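Local coordinates for putative GH105 family protein (Salmonella enterica subsp. enterica serovar Paratyphi A, PDB 3QWT) that is of unknown function but probably acts as a glycoside hydrolase of family GH105, built on an alpha/alpha toroid, at residues Thr105-Asn110 with Leu134-Glu139; Thr341-Gly346 with Thr360-Gly365. One frame throughout, in Å; residues are numbered along the deposited sequence.

Interaction 1 (Thr105-Asn110 with Leu134-Glu139); sequences TTKNVN and LETWAE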
loop_
_atom_site.group_PDB
_atom_site.type_symbol
_atom_site.label_atom_id
_atom_site.label_comp_id
_atom_site.label_asym_id
_atom_site.label_seq_id
_atom_site.Cartn_x
_atom_site.Cartn_y
_atom_site.Cartn_z
ATOM N N THR A 105 -12.742 24.255 -34.741
ATOM C CA THR A 105 -13.812 23.694 -35.550
ATOM C C THR A 105 -14.837 22.996 -34.658
ATOM O O THR A 105 -14.643 22.890 -33.443
ATOM C CB THR A 105 -13.290 22.655 -36.551
ATOM O OG1 THR A 105 -14.365 22.258 -37.409
ATOM C CG2 THR A 105 -12.773 21.428 -35.813
ATOM N N THR A 106 -15.915 22.499 -35.265
ATOM C CA THR A 106 -16.959 21.809 -34.517
ATOM C C THR A 106 -16.536 20.386 -34.141
ATOM O O THR A 106 -15.687 19.804 -34.798
ATOM C CB THR A 106 -18.305 21.779 -35.288
ATOM O OG1 THR A 106 -18.078 21.294 -36.609
ATOM C CG2 THR A 106 -18.914 23.194 -35.367
ATOM N N LYS A 107 -17.136 19.847 -33.080
ATOM C CA LYS A 107 -16.728 18.564 -32.520
ATOM C C LYS A 107 -17.476 17.369 -33.107
ATOM O O LYS A 107 -18.699 17.377 -33.219
ATOM C CB LYS A 107 -16.891 18.568 -30.996
ATOM C CG LYS A 107 -16.025 19.608 -30.269
ATOM C CD LYS A 107 -16.040 19.373 -28.750
ATOM C CE LYS A 107 -15.299 20.478 -28.001
ATOM N NZ LYS A 107 -16.061 21.771 -28.044
ATOM N N ASN A 108 -16.719 16.340 -33.464
ATOM C CA ASN A 108 -17.277 15.092 -33.968
ATOM C C ASN A 108 -16.212 14.000 -33.970
ATOM O O ASN A 108 -15.051 14.260 -33.641
ATOM C CB ASN A 108 -17.853 15.279 -35.373
ATOM C CG ASN A 108 -16.822 15.783 -36.362
ATOM O OD1 ASN A 108 -15.819 15.111 -36.636
ATOM N ND2 ASN A 108 -17.063 16.975 -36.914
ATOM N N VAL A 109 -16.597 12.788 -34.366
ATOM C CA VAL A 109 -15.696 11.639 -34.285
ATOM C C VAL A 109 -14.375 11.932 -34.988
ATOM O O VAL A 109 -13.319 11.518 -34.522
ATOM C CB VAL A 109 -16.348 10.342 -34.827
ATOM C CG1 VAL A 109 -16.543 10.401 -36.349
ATOM C CG2 VAL A 109 -15.510 9.130 -34.456
ATOM N N ASN A 110 -14.443 12.674 -36.094
ATOM C CA ASN A 110 -13.261 12.944 -36.933
ATOM C C ASN A 110 -12.384 14.126 -36.533
ATOM O O ASN A 110 -11.154 14.026 -36.524
ATOM C CB ASN A 110 -13.659 13.082 -38.396
ATOM C CG ASN A 110 -14.144 11.757 -38.986
ATOM O OD1 ASN A 110 -13.681 10.692 -38.588
ATOM N ND2 ASN A 110 -15.082 11.826 -39.932
ATOM N N LEU A 134 -7.469 19.825 -24.602
ATOM C CA LEU A 134 -7.523 18.398 -24.290
ATOM C C LEU A 134 -8.665 18.062 -23.344
ATOM O O LEU A 134 -9.410 17.109 -23.589
ATOM C CB LEU A 134 -6.199 17.927 -23.691
ATOM C CG LEU A 134 -4.963 18.109 -24.564
ATOM C CD1 LEU A 134 -3.729 17.877 -23.724
ATOM C CD2 LEU A 134 -4.979 17.166 -25.755
ATOM N N GLU A 135 -8.816 18.850 -22.276
ATOM C CA GLU A 135 -9.910 18.621 -21.334
ATOM C C GLU A 135 -11.259 18.809 -22.005
ATOM O O GLU A 135 -12.172 18.015 -21.823
ATOM C CB GLU A 135 -9.827 19.550 -20.108
ATOM C CG GLU A 135 -8.625 19.312 -19.239
ATOM C CD GLU A 135 -8.676 20.104 -17.951
ATOM O OE1 GLU A 135 -9.288 21.197 -17.945
ATOM O OE2 GLU A 135 -8.106 19.629 -16.944
ATOM N N THR A 136 -11.396 19.883 -22.763
ATOM C CA THR A 136 -12.699 20.174 -23.326
ATOM C C THR A 136 -13.171 19.073 -24.278
ATOM O O THR A 136 -14.306 18.598 -24.162
ATOM C CB THR A 136 -12.726 21.516 -23.996
ATOM O OG1 THR A 136 -12.258 22.506 -23.065
ATOM C CG2 THR A 136 -14.147 21.834 -24.418
ATOM N N TRP A 137 -12.286 18.635 -25.172
ATOM C CA TRP A 137 -12.659 17.665 -26.201
ATOM C C TRP A 137 -12.821 16.249 -25.645
ATOM O O TRP A 137 -13.717 15.512 -26.059
ATOM C CB TRP A 137 -11.648 17.683 -27.359
ATOM C CG TRP A 137 -11.821 18.844 -28.347
ATOM C CD1 TRP A 137 -11.556 20.160 -28.119
ATOM C CD2 TRP A 137 -12.247 18.754 -29.707
ATOM N NE1 TRP A 137 -11.790 20.896 -29.252
ATOM C CE2 TRP A 137 -12.230 20.057 -30.239
ATOM C CE3 TRP A 137 -12.641 17.692 -30.535
ATOM C CZ2 TRP A 137 -12.599 20.334 -31.546
ATOM C CZ3 TRP A 137 -13.012 17.972 -31.843
ATOM C CH2 TRP A 137 -12.989 19.280 -32.334
ATOM N N ALA A 138 -11.953 15.862 -24.717
ATOM C CA ALA A 138 -12.124 14.566 -24.066
ATOM C C ALA A 138 -13.419 14.572 -23.257
ATOM O O ALA A 138 -14.172 13.601 -23.275
ATOM C CB ALA A 138 -10.931 14.220 -23.174
ATOM N N GLU A 139 -13.677 15.666 -22.547
ATOM C CA GLU A 139 -14.917 15.767 -21.777
ATOM C C GLU A 139 -16.124 15.653 -22.704
ATOM O O GLU A 139 -17.134 15.047 -22.333
ATOM C CB GLU A 139 -14.990 17.073 -20.978
ATOM C CG GLU A 139 -14.347 17.004 -19.600
ATOM C CD GLU A 139 -14.987 15.931 -18.705
ATOM O OE1 GLU A 139 -16.198 16.048 -18.390
ATOM O OE2 GLU A 139 -14.275 14.969 -18.326
#
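K107 and W137 bring the loop 105-110, extended as far as N108, against helical segment 134-139, their CA atoms 7.6 Å apart; no hydrogen bond of any kind crosses between them, and the W137 side chain meets K107 and nearby loop carbonyls. The lysine runs along one face of the indole. K107 CG sits over the benzene half, 3.5 Å from the centroid of the W137 six-membered ring and only 5° off the normal, a CH-pi contact. With chi1 at -62°, CG lies beside the backbone N and the chain stays extended as far as K107 CE, 3.7 Å from W137 NE1. The bend at chi4 (70°) then leaves K107 NZ 4.7 Å from the centroid of the W137 five-membered ring, over the face, in a cation-pi contact. K107 CE also meets the methyl CG2 of T136 at 4.0 Å. Carbonyl T106 O approaches W137 CH2 obliquely at 3.7 Å. K107 NZ hydrogen-bonds to F381 O and W137 NE1 to F381 OXT of the second subunit. The contact thus lies at a subunit interface, where helix 131-143 meets the loop between helices 86-102 and 114-125; F115 of the latter helix meets the indole, and helix 170-184 packs against L134 and A138.

Interaction 2 (Thr341-Gly346 with Thr360-Gly365); sequences TSFGTG and TSMPYG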
loop_
_atom_site.group_PDB
_atom_site.type_symbol
_atom_site.label_atom_id
_atom_site.label_comp_id
_atom_site.label_asym_id
_atom_site.label_seq_id
_atom_site.Cartn_x
_atom_site.Cartn_y
_atom_site.Cartn_z
ATOM N N THR A 341 -3.570 5.643 -53.280
ATOM C CA THR A 341 -4.401 6.064 -52.160
ATOM C C THR A 341 -5.849 6.332 -52.605
ATOM O O THR A 341 -6.075 7.012 -53.603
ATOM C CB THR A 341 -3.839 7.349 -51.521
ATOM O OG1 THR A 341 -2.477 7.140 -51.119
ATOM C CG2 THR A 341 -4.696 7.784 -50.330
ATOM N N SER A 342 -6.823 5.806 -51.863
ATOM C CA SER A 342 -8.242 6.082 -52.120
ATOM C C SER A 342 -8.724 7.252 -51.276
ATOM O O SER A 342 -8.295 7.437 -50.134
ATOM C CB SER A 342 -9.128 4.855 -51.841
ATOM O OG SER A 342 -9.170 4.526 -50.450
ATOM N N PHE A 343 -9.627 8.032 -51.854
ATOM C CA PHE A 343 -10.150 9.240 -51.240
ATOM C C PHE A 343 -11.047 8.873 -50.068
ATOM O O PHE A 343 -11.372 7.706 -49.878
ATOM C CB PHE A 343 -10.915 10.055 -52.282
ATOM C CG PHE A 343 -11.503 11.320 -51.744
ATOM C CD1 PHE A 343 -10.682 12.322 -51.252
ATOM C CD2 PHE A 343 -12.877 11.506 -51.718
ATOM C CE1 PHE A 343 -11.222 13.493 -50.746
ATOM C CE2 PHE A 343 -13.423 12.670 -51.213
ATOM C CZ PHE A 343 -12.593 13.670 -50.731
ATOM N N GLY A 344 -11.434 9.869 -49.276
ATOM C CA GLY A 344 -12.286 9.629 -48.124
ATOM C C GLY A 344 -13.433 8.718 -48.500
ATOM O O GLY A 344 -14.090 8.938 -49.527
ATOM N N THR A 345 -13.671 7.693 -47.686
ATOM C CA THR A 345 -14.689 6.691 -48.013
ATOM C C THR A 345 -15.755 6.558 -46.924
ATOM O O THR A 345 -15.465 6.109 -45.806
ATOM C CB THR A 345 -14.059 5.290 -48.255
ATOM O OG1 THR A 345 -13.157 5.342 -49.361
ATOM C CG2 THR A 345 -15.132 4.243 -48.530
ATOM N N GLY A 346 -16.986 6.930 -47.267
ATOM C CA GLY A 346 -18.126 6.770 -46.378
ATOM C C GLY A 346 -18.656 5.344 -46.267
ATOM O O GLY A 346 -18.006 4.376 -46.684
ATOM N N THR A 360 -6.474 9.256 -55.050
ATOM C CA THR A 360 -5.866 10.585 -54.931
ATOM C C THR A 360 -5.042 10.705 -53.652
ATOM O O THR A 360 -5.311 10.024 -52.672
ATOM C CB THR A 360 -6.932 11.710 -54.931
ATOM O OG1 THR A 360 -6.292 12.992 -55.032
ATOM C CG2 THR A 360 -7.768 11.657 -53.649
ATOM N N SER A 361 -4.055 11.594 -53.668
ATOM C CA SER A 361 -3.145 11.760 -52.551
ATOM C C SER A 361 -3.840 12.384 -51.334
ATOM O O SER A 361 -4.686 13.254 -51.480
ATOM C CB SER A 361 -1.958 12.614 -52.990
ATOM O OG SER A 361 -2.395 13.864 -53.497
HETATM N N MSE A 362 -3.499 11.932 -50.134
HETATM C CA MSE A 362 -4.157 12.453 -48.940
HETATM C C MSE A 362 -3.214 12.500 -47.753
HETATM O O MSE A 362 -2.247 11.747 -47.692
HETATM C CB MSE A 362 -5.396 11.615 -48.594
HETATM C CG MSE A 362 -6.434 11.604 -49.711
HETATM SE SE MSE A 362 -7.361 13.326 -49.797
HETATM C CE MSE A 362 -8.674 12.972 -48.393
ATOM N N PRO A 363 -3.480 13.411 -46.810
ATOM C CA PRO A 363 -2.685 13.468 -45.578
ATOM C C PRO A 363 -2.503 12.076 -44.959
ATOM O O PRO A 363 -1.390 11.707 -44.605
ATOM C CB PRO A 363 -3.526 14.364 -44.666
ATOM C CG PRO A 363 -4.224 15.286 -45.613
ATOM C CD PRO A 363 -4.508 14.465 -46.862
ATOM N N TYR A 364 -3.574 11.301 -44.854
ATOM C CA TYR A 364 -3.468 9.973 -44.252
ATOM C C TYR A 364 -2.689 8.983 -45.126
ATOM O O TYR A 364 -2.029 8.077 -44.610
ATOM C CB TYR A 364 -4.848 9.420 -43.915
ATOM C CG TYR A 364 -5.787 9.349 -45.089
ATOM C CD1 TYR A 364 -5.767 8.262 -45.954
ATOM C CD2 TYR A 364 -6.711 10.359 -45.323
ATOM C CE1 TYR A 364 -6.641 8.187 -47.032
ATOM C CE2 TYR A 364 -7.591 10.293 -46.391
ATOM C CZ TYR A 364 -7.550 9.209 -47.248
ATOM O OH TYR A 364 -8.429 9.149 -48.313
ATOM N N GLY A 365 -2.761 9.160 -46.442
ATOM C CA GLY A 365 -1.965 8.351 -47.344
ATOM C C GLY A 365 -0.487 8.510 -47.044
ATOM O O GLY A 365 0.212 7.537 -46.785
#
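T341 and T360 are tied by the one backbone hydrogen bond of this contact, from T360 N to T341 O at 2.7 Å, with an angle of 158° at the hydrogen and the donor tilted 23° from the carbonyl plane. The next carbonyl is taken by a side chain: Y364 OH donates to S342 O at 2.5 Å, in the carbonyl plane and on a lone pair, while the oxygen lies at the edge of the tyrosine ring. Y364 chi1 of 57° puts CG between the backbone N and the carbonyl carbon, and from there the ring reaches across to loop 341-346. F343 O accepts T345 OG1 within its own segment, at 3.0 Å. The other hydroxyls find partners nearby: T341 OG1 with L338 O, S342 OG with R232, and T360 OG1 with K60, which also binds S361 O. S342 N is satisfied by E293. Apolar atoms fill in around these bonds. The bent selenomethionine M362 sets SE at the edge of the F343 ring, a Met-aromatic contact with the selenium 5.0 Å from the centroid, and brings M362 CE to 3.5 Å from F343 CE1. T341 CG2 packs on Y364 CE1 at 3.8 Å. Two successive carbonyls gripped by different donors, a main-chain amide and a phenol, are consistent with T341-S342 being held against the turn leading into helix 363-377 and its first turn.

Overall arrangement
Interaction 1 sets a loop against the middle of a helix, interaction 2 a loop against the turn and first residues that open one; within the alpha/alpha toroid they use different helices and share no residue, with centres 23 Å apart and nearest atoms about 8 Å. Interaction 1 is the more peripheral, its centre about 18 Å from that of the chain, partly buried and completed by the second subunit. Interaction 2, its centre about 12 Å from that of the chain, is buried, and no other protein chain of the assembly touches its segments. The chemistry differs as well: a lysine laid over an indole, without hydrogen bonds between the segments, in 105-110 with 134-139; carbonyl hydrogen bonds with Met-aromatic packing in 341-346 with 360-365.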